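Local coordinates for putative ABC transporter, periplasmic binding protein, amino acid (Neisseria gonorrhoeae, PDB 2YJP), which probably serves as the periplasmic receptor of an amino acid ABC transporter, binding L-cysteine between its two lobes for delivery to the membrane permease, at residues A46-I51 against N247-W253; I51-I57 against A89-L93; G147-K152 against P224-I230; L167-K171 against Q193-T197. The protein carries 1 engineered substitution. All blocks are in the same frame, centred on the assembly; numbering follows the deposited sequence.

Contact 1 of 4, residues A46-I51 against N247-W253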
loop_
_atom_site.group_PDB
_atom_site.type_symbol
_atom_site.label_atom_id
_atom_site.label_comp_id
_atom_site.label_asym_id
_atom_site.label_seq_id
_atom_site.Cartn_x
_atom_site.Cartn_y
_atom_site.Cartn_z
ATOM N N ALA A 46 -4.916 19.909 -9.646
ATOM C CA ALA A 46 -6.049 19.534 -8.769
ATOM C C ALA A 46 -5.842 20.256 -7.449
ATOM O O ALA A 46 -5.369 19.665 -6.485
ATOM C CB ALA A 46 -6.043 18.042 -8.520
ATOM N N THR A 47 -6.120 21.549 -7.435
ATOM C CA THR A 47 -5.919 22.360 -6.246
ATOM C C THR A 47 -7.092 22.169 -5.257
ATOM O O THR A 47 -8.164 21.661 -5.606
ATOM C CB THR A 47 -5.825 23.881 -6.603
ATOM O OG1 THR A 47 -7.077 24.278 -7.178
ATOM C CG2 THR A 47 -4.700 24.192 -7.587
ATOM N N VAL A 48 -6.886 22.603 -4.027
ATOM C CA VAL A 48 -7.934 22.630 -3.017
ATOM C C VAL A 48 -9.186 23.293 -3.617
ATOM O O VAL A 48 -10.220 22.675 -3.711
ATOM C CB VAL A 48 -7.442 23.340 -1.712
ATOM C CG1 VAL A 48 -8.614 23.822 -0.851
ATOM C CG2 VAL A 48 -6.479 22.384 -0.932
ATOM N N ALA A 49 -9.068 24.538 -4.069
ATOM C CA ALA A 49 -10.194 25.236 -4.654
ATOM C C ALA A 49 -10.842 24.450 -5.798
ATOM O O ALA A 49 -12.074 24.362 -5.869
ATOM C CB ALA A 49 -9.814 26.664 -5.094
ATOM N N ALA A 50 -10.033 23.898 -6.701
ATOM C CA ALA A 50 -10.602 23.205 -7.867
ATOM C C ALA A 50 -11.408 21.981 -7.427
ATOM O O ALA A 50 -12.448 21.697 -7.975
ATOM C CB ALA A 50 -9.531 22.815 -8.849
ATOM N N ILE A 51 -10.912 21.270 -6.429
ATOM C CA ILE A 51 -11.606 20.121 -5.927
ATOM C C ILE A 51 -12.879 20.505 -5.190
ATOM O O ILE A 51 -13.875 19.798 -5.310
ATOM C CB ILE A 51 -10.695 19.255 -5.055
ATOM C CG1 ILE A 51 -9.605 18.570 -5.922
ATOM C CG2 ILE A 51 -11.533 18.191 -4.279
ATOM C CD1 ILE A 51 -8.394 18.153 -5.140
ATOM N N ASN A 247 2.075 19.921 -7.450
ATOM C CA ASN A 247 0.816 20.358 -6.896
ATOM C C ASN A 247 0.974 20.765 -5.430
ATOM O O ASN A 247 0.483 20.073 -4.552
ATOM C CB ASN A 247 -0.263 19.281 -7.073
ATOM C CG ASN A 247 -1.668 19.786 -6.713
ATOM O OD1 ASN A 247 -1.843 20.953 -6.327
ATOM N ND2 ASN A 247 -2.685 18.904 -6.854
ATOM N N ALA A 248 1.617 21.910 -5.181
ATOM C CA ALA A 248 1.972 22.317 -3.821
ATOM C C ALA A 248 0.752 22.708 -2.995
ATOM O O ALA A 248 0.737 22.601 -1.761
ATOM C CB ALA A 248 2.936 23.480 -3.861
ATOM N N ASP A 249 -0.279 23.160 -3.681
ATOM C CA ASP A 249 -1.496 23.541 -3.004
ATOM C C ASP A 249 -2.171 22.346 -2.292
ATOM O O ASP A 249 -2.503 22.450 -1.092
ATOM C CB ASP A 249 -2.453 24.260 -3.960
ATOM C CG ASP A 249 -3.620 24.844 -3.248
ATOM O OD1 ASP A 249 -3.455 25.805 -2.458
ATOM O OD2 ASP A 249 -4.727 24.346 -3.465
ATOM N N LEU A 250 -2.367 21.240 -3.018
ATOM C CA LEU A 250 -2.977 20.040 -2.439
ATOM C C LEU A 250 -2.021 19.310 -1.478
ATOM O O LEU A 250 -2.451 18.786 -0.436
ATOM C CB LEU A 250 -3.449 19.072 -3.515
ATOM C CG LEU A 250 -4.378 17.920 -3.018
ATOM C CD1 LEU A 250 -5.667 18.362 -2.279
ATOM C CD2 LEU A 250 -4.718 16.982 -4.164
ATOM N N LEU A 251 -0.736 19.293 -1.855
ATOM C CA LEU A 251 0.324 18.784 -1.024
ATOM C C LEU A 251 0.301 19.448 0.354
ATOM O O LEU A 251 0.324 18.760 1.389
ATOM C CB LEU A 251 1.696 18.994 -1.696
ATOM C CG LEU A 251 2.854 18.470 -0.854
ATOM C CD1 LEU A 251 2.751 16.868 -0.714
ATOM C CD2 LEU A 251 4.255 18.906 -1.415
ATOM N N ASN A 252 0.299 20.791 0.364
ATOM C CA ASN A 252 0.338 21.505 1.619
ATOM C C ASN A 252 -0.898 21.221 2.514
ATOM O O ASN A 252 -0.762 21.015 3.737
ATOM C CB ASN A 252 0.494 22.999 1.382
ATOM C CG ASN A 252 0.477 23.760 2.663
ATOM O OD1 ASN A 252 1.240 23.455 3.595
ATOM N ND2 ASN A 252 -0.410 24.713 2.751
ATOM N N TRP A 253 -2.079 21.159 1.884
ATOM C CA TRP A 253 -3.304 20.787 2.577
ATOM C C TRP A 253 -3.289 19.370 3.130
ATOM O O TRP A 253 -3.656 19.171 4.294
ATOM C CB TRP A 253 -4.503 20.944 1.653
ATOM C CG TRP A 253 -5.760 20.779 2.383
ATOM C CD1 TRP A 253 -6.405 21.712 3.153
ATOM C CD2 TRP A 253 -6.529 19.589 2.467
ATOM N NE1 TRP A 253 -7.555 21.164 3.674
ATOM C CE2 TRP A 253 -7.651 19.866 3.266
ATOM C CE3 TRP A 253 -6.395 18.316 1.910
ATOM C CZ2 TRP A 253 -8.620 18.898 3.553
ATOM C CZ3 TRP A 253 -7.350 17.363 2.194
ATOM C CH2 TRP A 253 -8.441 17.650 3.008
HETATM O O HOH W 1 -6.659 26.269 -3.924
#

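Contact 2 of 4, residues I51-I57 against A89-L93. With ZN (zinc ion), chain I.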
loop_
_atom_site.group_PDB
_atom_site.type_symbol
_atom_site.label_atom_id
_atom_site.label_comp_id
_atom_site.label_asym_id
_atom_site.label_seq_id
_atom_site.Cartn_x
_atom_site.Cartn_y
_atom_site.Cartn_z
ATOM N N ILE A 51 -10.912 21.270 -6.429
ATOM C CA ILE A 51 -11.606 20.121 -5.927
ATOM C C ILE A 51 -12.879 20.505 -5.190
ATOM O O ILE A 51 -13.875 19.798 -5.310
ATOM C CB ILE A 51 -10.695 19.255 -5.055
ATOM C CG1 ILE A 51 -9.605 18.570 -5.922
ATOM C CG2 ILE A 51 -11.533 18.191 -4.279
ATOM C CD1 ILE A 51 -8.394 18.153 -5.140
ATOM N N LYS A 52 -12.862 21.618 -4.448
ATOM C CA LYS A 52 -14.070 22.066 -3.724
ATOM C C LYS A 52 -15.137 22.356 -4.770
ATOM O O LYS A 52 -16.298 22.071 -4.551
ATOM C CB LYS A 52 -13.812 23.279 -2.802
ATOM C CG LYS A 52 -12.987 22.929 -1.539
ATOM C CD LYS A 52 -12.835 24.116 -0.607
ATOM C CE LYS A 52 -12.732 23.663 0.856
ATOM N NZ LYS A 52 -12.241 24.783 1.720
ATOM N N GLU A 53 -14.714 22.831 -5.945
ATOM C CA GLU A 53 -15.642 23.242 -6.984
ATOM C C GLU A 53 -16.325 22.044 -7.628
ATOM O O GLU A 53 -17.517 22.047 -7.887
ATOM C CB GLU A 53 -14.918 24.045 -8.049
ATOM C CG GLU A 53 -15.803 24.515 -9.172
ATOM C CD GLU A 53 -15.199 25.697 -9.868
ATOM O OE1 GLU A 53 -14.099 25.567 -10.460
ATOM O OE2 GLU A 53 -15.807 26.778 -9.801
ATOM N N LYS A 54 -15.547 21.017 -7.901
ATOM C CA LYS A 54 -16.137 19.770 -8.346
ATOM C C LYS A 54 -17.010 19.064 -7.313
ATOM O O LYS A 54 -17.866 18.301 -7.707
ATOM C CB LYS A 54 -15.059 18.805 -8.820
ATOM C CG LYS A 54 -14.414 19.220 -10.168
ATOM C CD LYS A 54 -13.292 18.260 -10.573
ATOM C CE LYS A 54 -11.931 18.853 -10.184
ATOM N NZ LYS A 54 -10.814 17.829 -9.876
ATOM N N GLY A 55 -16.799 19.287 -6.013
ATOM C CA GLY A 55 -17.619 18.631 -4.994
ATOM C C GLY A 55 -17.290 17.165 -4.720
ATOM O O GLY A 55 -18.024 16.476 -3.978
ATOM N N VAL A 56 -16.189 16.671 -5.299
ATOM C CA VAL A 56 -15.789 15.283 -5.163
ATOM C C VAL A 56 -14.266 15.184 -5.346
ATOM O O VAL A 56 -13.681 15.870 -6.201
ATOM C CB VAL A 56 -16.539 14.362 -6.214
ATOM C CG1 VAL A 56 -16.170 14.728 -7.628
ATOM C CG2 VAL A 56 -16.246 12.885 -6.003
ATOM N N ILE A 57 -13.622 14.349 -4.532
ATOM C CA ILE A 57 -12.205 14.126 -4.693
ATOM C C ILE A 57 -11.982 12.736 -5.261
ATOM O O ILE A 57 -12.522 11.733 -4.749
ATOM C CB ILE A 57 -11.425 14.378 -3.407
ATOM C CG1 ILE A 57 -9.884 14.297 -3.664
ATOM C CG2 ILE A 57 -11.926 13.433 -2.280
ATOM C CD1 ILE A 57 -9.013 14.836 -2.497
ATOM N N ALA A 89 -11.783 13.579 2.852
ATOM C CA ALA A 89 -12.998 14.061 2.155
ATOM C C ALA A 89 -13.996 14.785 3.090
ATOM O O ALA A 89 -14.598 15.824 2.722
ATOM C CB ALA A 89 -13.679 12.943 1.418
ATOM N N LYS A 90 -14.195 14.226 4.279
ATOM C CA LYS A 90 -15.020 14.892 5.248
ATOM C C LYS A 90 -14.475 16.319 5.541
ATOM O O LYS A 90 -15.266 17.284 5.575
ATOM C CB LYS A 90 -15.108 14.058 6.537
ATOM C CG LYS A 90 -15.773 14.802 7.656
ATOM C CD LYS A 90 -16.170 13.864 8.764
ATOM C CE LYS A 90 -16.094 14.559 10.075
ATOM N NZ LYS A 90 -16.247 16.002 9.786
ATOM N N ASP A 91 -13.152 16.456 5.750
ATOM C CA ASP A 91 -12.604 17.789 6.088
ATOM C C ASP A 91 -12.667 18.710 4.879
ATOM O O ASP A 91 -12.953 19.868 5.004
ATOM C CB ASP A 91 -11.162 17.683 6.576
ATOM C CG ASP A 91 -11.062 17.110 7.946
ATOM O OD1 ASP A 91 -12.040 17.284 8.700
ATOM O OD2 ASP A 91 -10.022 16.470 8.275
ATOM N N LEU A 92 -12.393 18.166 3.698
ATOM C CA LEU A 92 -12.284 18.983 2.519
ATOM C C LEU A 92 -13.656 19.378 1.969
ATOM O O LEU A 92 -13.860 20.499 1.527
ATOM C CB LEU A 92 -11.514 18.235 1.438
ATOM C CG LEU A 92 -11.179 19.134 0.233
ATOM C CD1 LEU A 92 -10.069 20.168 0.516
ATOM C CD2 LEU A 92 -10.839 18.310 -0.953
ATOM N N LEU A 93 -14.584 18.435 2.006
ATOM C CA LEU A 93 -15.813 18.522 1.268
ATOM C C LEU A 93 -17.042 18.502 2.144
ATOM O O LEU A 93 -18.120 18.847 1.670
ATOM C CB LEU A 93 -15.894 17.395 0.216
ATOM C CG LEU A 93 -14.893 17.674 -0.900
ATOM C CD1 LEU A 93 -14.244 16.571 -1.356
ATOM C CD2 LEU A 93 -15.435 18.376 -2.101
HETATM ZN ZN ZN I . -14.712 26.418 -12.705
HETATM O O HOH W 2 -11.665 22.666 3.974
#

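Contact 3 of 4, residues G147-K152 against P224-I230. With EDO (1,2-ethanediol), chain K.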
loop_
_atom_site.group_PDB
_atom_site.type_symbol
_atom_site.label_atom_id
_atom_site.label_comp_id
_atom_site.label_asym_id
_atom_site.label_seq_id
_atom_site.Cartn_x
_atom_site.Cartn_y
_atom_site.Cartn_z
ATOM N N GLY A 147 9.075 -8.461 3.052
ATOM C CA GLY A 147 9.281 -9.806 3.568
ATOM C C GLY A 147 9.055 -10.794 2.461
ATOM O O GLY A 147 8.742 -10.431 1.354
ATOM N N VAL A 148 9.286 -12.064 2.740
ATOM C CA VAL A 148 9.041 -13.102 1.722
ATOM C C VAL A 148 8.187 -14.221 2.304
ATOM O O VAL A 148 8.503 -14.710 3.400
ATOM C CB VAL A 148 10.388 -13.703 1.229
ATOM C CG1 VAL A 148 10.109 -14.816 0.173
ATOM C CG2 VAL A 148 11.255 -12.591 0.687
ATOM N N VAL A 149 7.122 -14.628 1.576
ATOM C CA VAL A 149 6.263 -15.716 2.057
ATOM C C VAL A 149 6.437 -16.958 1.169
ATOM O O VAL A 149 6.649 -16.819 -0.069
ATOM C CB VAL A 149 4.803 -15.316 2.169
ATOM C CG1 VAL A 149 4.100 -15.074 0.735
ATOM C CG2 VAL A 149 4.037 -16.342 3.012
ATOM N N SER A 150 6.377 -18.152 1.815
ATOM C CA SER A 150 6.586 -19.418 1.130
ATOM C C SER A 150 5.822 -20.542 1.821
ATOM O O SER A 150 5.456 -20.437 3.002
ATOM C CB SER A 150 8.099 -19.747 1.109
ATOM O OG SER A 150 8.645 -19.763 2.451
ATOM N N PRO A 151 5.592 -21.660 1.109
ATOM C CA PRO A 151 4.854 -22.728 1.812
ATOM C C PRO A 151 5.636 -23.274 3.028
ATOM O O PRO A 151 6.872 -23.394 2.951
ATOM C CB PRO A 151 4.668 -23.832 0.718
ATOM C CG PRO A 151 5.668 -23.513 -0.368
ATOM C CD PRO A 151 5.881 -22.001 -0.295
ATOM N N LYS A 152 4.935 -23.578 4.123
ATOM C CA LYS A 152 5.543 -24.204 5.308
ATOM C C LYS A 152 6.279 -25.510 5.008
ATOM O O LYS A 152 7.172 -25.916 5.776
ATOM C CB LYS A 152 4.493 -24.452 6.394
ATOM C CG LYS A 152 3.904 -23.113 6.982
ATOM C CD LYS A 152 2.948 -23.410 8.138
ATOM C CE LYS A 152 2.489 -22.118 8.691
ATOM N NZ LYS A 152 1.500 -22.344 9.723
ATOM N N PRO A 224 -2.890 -20.616 6.169
ATOM C CA PRO A 224 -1.912 -21.144 7.111
ATOM C C PRO A 224 -0.987 -22.253 6.582
ATOM O O PRO A 224 -0.154 -22.708 7.308
ATOM C CB PRO A 224 -2.775 -21.596 8.292
ATOM C CG PRO A 224 -4.079 -22.038 7.608
ATOM C CD PRO A 224 -4.270 -21.031 6.500
ATOM N N ASN A 225 -1.083 -22.640 5.313
ATOM C CA ASN A 225 -0.037 -23.504 4.753
ATOM C C ASN A 225 1.187 -22.709 4.295
ATOM O O ASN A 225 2.194 -23.271 3.793
ATOM C CB ASN A 225 -0.608 -24.386 3.632
ATOM C CG ASN A 225 -1.462 -25.543 4.175
ATOM O OD1 ASN A 225 -1.368 -25.920 5.340
ATOM N ND2 ASN A 225 -2.257 -26.119 3.329
ATOM N N PHE A 226 1.105 -21.386 4.471
ATOM C CA PHE A 226 2.200 -20.487 4.193
ATOM C C PHE A 226 2.731 -19.802 5.436
ATOM O O PHE A 226 1.974 -19.579 6.407
ATOM C CB PHE A 226 1.768 -19.492 3.132
ATOM C CG PHE A 226 1.414 -20.175 1.833
ATOM C CD1 PHE A 226 2.414 -20.439 0.885
ATOM C CD2 PHE A 226 0.109 -20.628 1.616
ATOM C CE1 PHE A 226 2.113 -21.131 -0.306
ATOM C CE2 PHE A 226 -0.233 -21.335 0.435
ATOM C CZ PHE A 226 0.776 -21.590 -0.558
ATOM N N GLU A 227 4.029 -19.516 5.428
ATOM C CA GLU A 227 4.598 -18.686 6.487
ATOM C C GLU A 227 5.481 -17.591 5.918
ATOM O O GLU A 227 6.111 -17.748 4.831
ATOM C CB GLU A 227 5.371 -19.528 7.523
ATOM C CG GLU A 227 6.618 -20.240 7.015
ATOM C CD GLU A 227 7.256 -21.148 8.059
ATOM O OE1 GLU A 227 6.658 -21.461 9.105
ATOM O OE2 GLU A 227 8.362 -21.636 7.875
ATOM N N VAL A 228 5.526 -16.478 6.650
ATOM C CA VAL A 228 6.440 -15.398 6.274
ATOM C C VAL A 228 7.835 -15.720 6.873
ATOM O O VAL A 228 8.230 -15.222 7.924
ATOM C CB VAL A 228 5.864 -14.045 6.628
ATOM C CG1 VAL A 228 6.740 -12.951 5.978
ATOM C CG2 VAL A 228 4.329 -13.940 6.175
ATOM N N ALA A 229 8.557 -16.594 6.192
ATOM C CA ALA A 229 9.827 -17.145 6.722
ATOM C C ALA A 229 11.012 -16.210 6.596
ATOM O O ALA A 229 12.016 -16.425 7.269
ATOM C CB ALA A 229 10.137 -18.481 6.112
ATOM N N ILE A 230 10.895 -15.207 5.732
ATOM C CA ILE A 230 11.730 -13.986 5.807
ATOM C C ILE A 230 10.879 -12.775 6.199
ATOM O O ILE A 230 10.191 -12.257 5.319
ATOM C CB ILE A 230 12.435 -13.683 4.426
ATOM C CG1 ILE A 230 13.237 -14.903 3.989
ATOM C CG2 ILE A 230 13.351 -12.442 4.543
ATOM C CD1 ILE A 230 13.783 -14.824 2.577
HETATM C C1 EDO K . -2.808 -25.088 -2.080
HETATM O O1 EDO K . -1.569 -24.331 -2.242
HETATM C C2 EDO K . -2.731 -25.883 -0.773
HETATM O O2 EDO K . -1.891 -25.268 0.232
HETATM O O HOH W 3 7.882 -24.206 7.621
#

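Contact 4 of 4, residues L167-K171 against Q193-T197. With ZN (zinc ion), chain J.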
loop_
_atom_site.group_PDB
_atom_site.type_symbol
_atom_site.label_atom_id
_atom_site.label_comp_id
_atom_site.label_asym_id
_atom_site.label_seq_id
_atom_site.Cartn_x
_atom_site.Cartn_y
_atom_site.Cartn_z
ATOM N N LEU A 167 10.497 -16.437 -8.216
ATOM C CA LEU A 167 9.902 -15.616 -7.160
ATOM C C LEU A 167 8.758 -14.805 -7.734
ATOM O O LEU A 167 8.899 -14.198 -8.808
ATOM C CB LEU A 167 10.960 -14.691 -6.528
ATOM C CG LEU A 167 10.564 -13.734 -5.425
ATOM C CD1 LEU A 167 10.111 -14.465 -4.139
ATOM C CD2 LEU A 167 11.746 -12.804 -5.152
ATOM N N LEU A 168 7.609 -14.835 -7.046
ATOM C CA LEU A 168 6.441 -14.043 -7.467
ATOM C C LEU A 168 6.448 -12.623 -6.864
ATOM O O LEU A 168 6.756 -12.430 -5.670
ATOM C CB LEU A 168 5.158 -14.739 -7.034
ATOM C CG LEU A 168 5.029 -16.129 -7.661
ATOM C CD1 LEU A 168 3.941 -16.976 -7.042
ATOM C CD2 LEU A 168 4.750 -15.956 -9.122
ATOM N N VAL A 169 6.153 -11.627 -7.693
ATOM C CA VAL A 169 5.959 -10.303 -7.178
ATOM C C VAL A 169 4.777 -9.654 -7.922
ATOM O O VAL A 169 4.509 -9.977 -9.119
ATOM C CB VAL A 169 7.222 -9.370 -7.387
ATOM C CG1 VAL A 169 8.374 -9.781 -6.498
ATOM C CG2 VAL A 169 7.649 -9.273 -8.902
ATOM N N ASN A 170 4.119 -8.718 -7.222
ATOM C CA ASN A 170 3.118 -7.860 -7.832
ATOM C C ASN A 170 3.897 -6.818 -8.633
ATOM O O ASN A 170 4.785 -6.150 -8.071
ATOM C CB ASN A 170 2.209 -7.287 -6.756
ATOM C CG ASN A 170 1.169 -6.281 -7.271
ATOM O OD1 ASN A 170 0.869 -5.386 -6.654
ATOM N ND2 ASN A 170 0.584 -6.506 -8.332
ATOM N N LYS A 171 3.637 -6.749 -9.947
ATOM C CA LYS A 171 4.326 -5.819 -10.780
ATOM C C LYS A 171 4.231 -4.363 -10.233
ATOM O O LYS A 171 3.139 -3.911 -9.864
ATOM C CB LYS A 171 3.820 -5.924 -12.256
ATOM C CG LYS A 171 4.486 -4.905 -13.199
ATOM C CD LYS A 171 4.235 -5.194 -14.715
ATOM C CE LYS A 171 4.533 -3.945 -15.572
ATOM N NZ LYS A 171 3.926 -4.029 -16.988
ATOM N N GLN A 193 -1.994 -7.644 -10.578
ATOM C CA GLN A 193 -2.879 -7.563 -9.452
ATOM C C GLN A 193 -2.433 -8.439 -8.276
ATOM O O GLN A 193 -1.841 -9.534 -8.518
ATOM C CB GLN A 193 -4.242 -8.071 -9.900
ATOM C CG GLN A 193 -4.767 -7.349 -11.090
ATOM C CD GLN A 193 -6.228 -7.776 -11.416
ATOM O OE1 GLN A 193 -7.079 -7.814 -10.529
ATOM N NE2 GLN A 193 -6.500 -8.097 -12.682
ATOM N N ASN A 194 -2.781 -8.045 -7.043
ATOM C CA ASN A 194 -2.418 -8.872 -5.900
ATOM C C ASN A 194 -3.073 -10.240 -5.927
ATOM O O ASN A 194 -2.419 -11.199 -5.635
ATOM C CB ASN A 194 -2.635 -8.176 -4.521
ATOM C CG ASN A 194 -1.637 -7.010 -4.304
ATOM O OD1 ASN A 194 -0.425 -7.235 -4.335
ATOM N ND2 ASN A 194 -2.151 -5.754 -4.174
ATOM N N THR A 195 -4.368 -10.300 -6.204
ATOM C CA THR A 195 -5.114 -11.550 -6.248
ATOM C C THR A 195 -4.460 -12.540 -7.199
ATOM O O THR A 195 -4.231 -13.669 -6.823
ATOM C CB THR A 195 -6.574 -11.299 -6.662
ATOM O OG1 THR A 195 -7.170 -10.441 -5.678
ATOM C CG2 THR A 195 -7.379 -12.650 -6.670
ATOM N N GLU A 196 -4.107 -12.107 -8.406
ATOM C CA GLU A 196 -3.361 -12.983 -9.327
ATOM C C GLU A 196 -2.067 -13.472 -8.703
ATOM O O GLU A 196 -1.747 -14.675 -8.799
ATOM C CB GLU A 196 -2.979 -12.304 -10.638
ATOM C CG GLU A 196 -4.078 -11.958 -11.584
ATOM C CD GLU A 196 -3.521 -11.067 -12.736
ATOM O OE1 GLU A 196 -2.768 -10.041 -12.469
ATOM O OE2 GLU A 196 -3.844 -11.393 -13.920
ATOM N N THR A 197 -1.330 -12.559 -8.078
ATOM C CA THR A 197 -0.005 -12.895 -7.555
ATOM C C THR A 197 -0.079 -13.972 -6.442
ATOM O O THR A 197 0.649 -14.970 -6.455
ATOM C CB THR A 197 0.707 -11.640 -7.040
ATOM O OG1 THR A 197 0.692 -10.643 -8.071
ATOM C CG2 THR A 197 2.171 -11.963 -6.674
HETATM ZN ZN ZN J . -3.120 -10.574 -15.523
HETATM O O HOH W 4 0.405 -4.141 -4.110
HETATM O O HOH W 5 -0.904 -9.673 -15.097
HETATM O O HOH W 6 -3.015 -12.609 -16.913
#

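Contact 1 of 4, residues A46-I51 against N247-W253
The carboxamide of Asn-247 reaches over to Ala-46 and donates from ND2 to its O at 2.8 Å. The bond is nearly straight (173° at the hydrogen) and lies in the plane of the amide, yet it arrives above the plane of the Ala-46 carbonyl, 58° out of it. At the indole, Val-48 CG2 lies 3.6 Å from Trp-253 CB and stands obliquely to the ring. Two helix N termini thus meet, each introduced by its own N-cap residue: Thr-47 for helix 48-54 and Asn-247 for helix 248-264. Thr-47 OG1 sits between its backbone N and carbonyl carbon (chi1 63°), where it takes Ala-50 N at 3.0 Å. The OD1 of Asn-247 accepts from Leu-250 N in a longer, weak capping bond, so the amide caps its own helix weakly through OD1 and, through ND2, ties down the residue before the other N-cap.

Asp-249, in the first turn of the second helix, extends its carboxylate to the other helix. In the apolar part of the contact, Ile-51 CD1 meets Leu-250 CD1 at 4.0 Å, the two side chains running nearly perpendicular, while Leu-92 of helix 80-93 packs against both Ile-51 and Trp-253. A single oxygen makes the polar link: OD2 of Asp-249 accepts from Val-48 N at 2.8 Å and from a water, also at 2.8 Å, and that water accepts from Ala-49 N at 3.0 Å. One direct and one water-mediated N-H at the start of helix 48-54 would probably stabilise Asp-249 as an anion, with OD2 as the atom that receives both.

Contact 2 of 4, residues I51-I57 against A89-L93
Ile-51 and Leu-92 meet almost perpendicularly, with CG2 of the isoleucine pressed on CD2 of the leucine at 3.4 Å, tighter than an ordinary van der Waals contact. Leu-93 comes at the segment 51-57 differently. Its CB bond runs past the other segment, but the two methyls divide the work: CD2 lies against the backbone of Gly-55, 3.4 Å from its C, and CD1 crosses Ile-57 at an oblique angle, 4.0 Å from Ile-57 CG2. That same CG2 also touches Ala-89 CB at 4.1 Å, so Ile-57 is met by two residues one helical turn apart.

Lys-52 skirts the outer border. Its aliphatic chain passes Leu-92 O, and NZ donates to a water at 3.1 Å that in turn donates to Asp-91 O. On the far side of its helix, Glu-53 binds a zinc ion through OE1 at 2.5 Å.

Gly-55, with positive phi (77°), ends helix 48-54 and turns the chain into strand 57-61, whose first residue bonds through its backbone to Lys-98 and Glu-100. Strand 57-61, helix 80-93 and the parallel neighbouring strand 99-103 form a beta-alpha-beta crossover of the kind from which solute-binding protein lobes are built.

Contact 3 of 4, residues G147-K152 against P224-I230
Backbone hydrogen bonds knit Val-148, Ser-150 and Lys-152 to the antiparallel segment 224-230. Val-148 N donates to Ile-230 O at 2.7 Å, and the return bond is weak. Ser-150 and Glu-227 exchange a pair, Ser-150 N to Glu-227 O at 3.1 Å and Glu-227 N to Ser-150 O at 3.0 Å, and Lys-152 N closes the ladder on Asn-225 O at 2.8 Å. The register slips by one residue where Ala-229 and Ile-230 both face Val-148, a classic beta bulge, just after an inverse gamma turn centred on Val-228.

Apolar contacts differ on the two faces. Val-148 and Ile-230 run abreast from the same face, their CB atoms 3.8 Å apart. On the other, Val-149 CG2 packs on Val-228 CG2 at 4.0 Å. Near the end of the ladder Pro-151 crosses the Phe-226 ring obliquely, CB to CE1 3.9 Å.

The extended chain of Lys-152 passes Glu-227 and brings NZ to Pro-224 O in a weak bond of 2.9 Å.

Strand 208-212 flanks strand 142-151 through Gly-147 and Val-149, placing strand 142-151 between it and strand 226-230. Helix 213-222 covers Val-149 and Val-228, and Leu-201 of helix 194-202 touches Val-149 and Phe-226.

Contact 4 of 4, residues L167-K171 against Q193-T197
Gln-193 O, whose carbonyl carbon lies 3.6 Å from Asn-170 ND2, is gripped twice by Thr-197: OG1 donates to it at 2.8 Å and the backbone N at 3.1 Å. The hydroxyl bond comes from above the carbonyl plane. With OG1 turned back in this way (chi1 -52°), Thr-197 presents its methyl to the strand, and CG2 rests on Val-169 C at 3.7 Å. Gln-193 is the N-cap of helix 194-202, and its N is in turn received by Glu-196 OE1; this is one half of a capping box. The other oxygen, OE2 of Glu-196, binds a zinc ion at 1.9 Å.

Asn-170 and Asn-194 cross at about a right angle, their amide planes 56° apart. Their OD1 atoms stand 3.2 Å from each other, two acceptors without a bond between them. A water links the pair instead, donating to Asn-170 OD1 at 2.9 Å and accepting from Asn-194 ND2 at 3.0 Å. Outside the segments, Phe-191 O holds Asn-170 ND2, while Asn-194 takes His-211 NE2 on OD1 and gives ND2 to Asp-64.

His-211 lines the cysteine pocket, so the bond from its NE2 to Asn-194 is consistent with a second-shell role for Asn-194 in orienting it. The facing amide oxygens would repel one another, but each has a donor of its own, which makes their close approach tolerable and probably fixes both amide flips.

Overall arrangement
From the N terminus, helix 48-54 opens contact 1, which closes only at helix 248-264 and so encloses the other three. Contact 2 follows at once, shares Ile-51 with it, and closes a short loop at helix 80-93; Trp-253 and Leu-92 join the two into one packing cluster at the outer end of one lobe. Contacts 3 and 4 belong to the other lobe, on the opposite side of the chain's centre, with contact centres about 33 to 42 Å from those of contacts 1 and 2. Contact 4 nests within the loop of contact 3, and both reach the same mixed sheet. Contact 2 closes before contact 3 opens. The bound cysteine lies between the lobes.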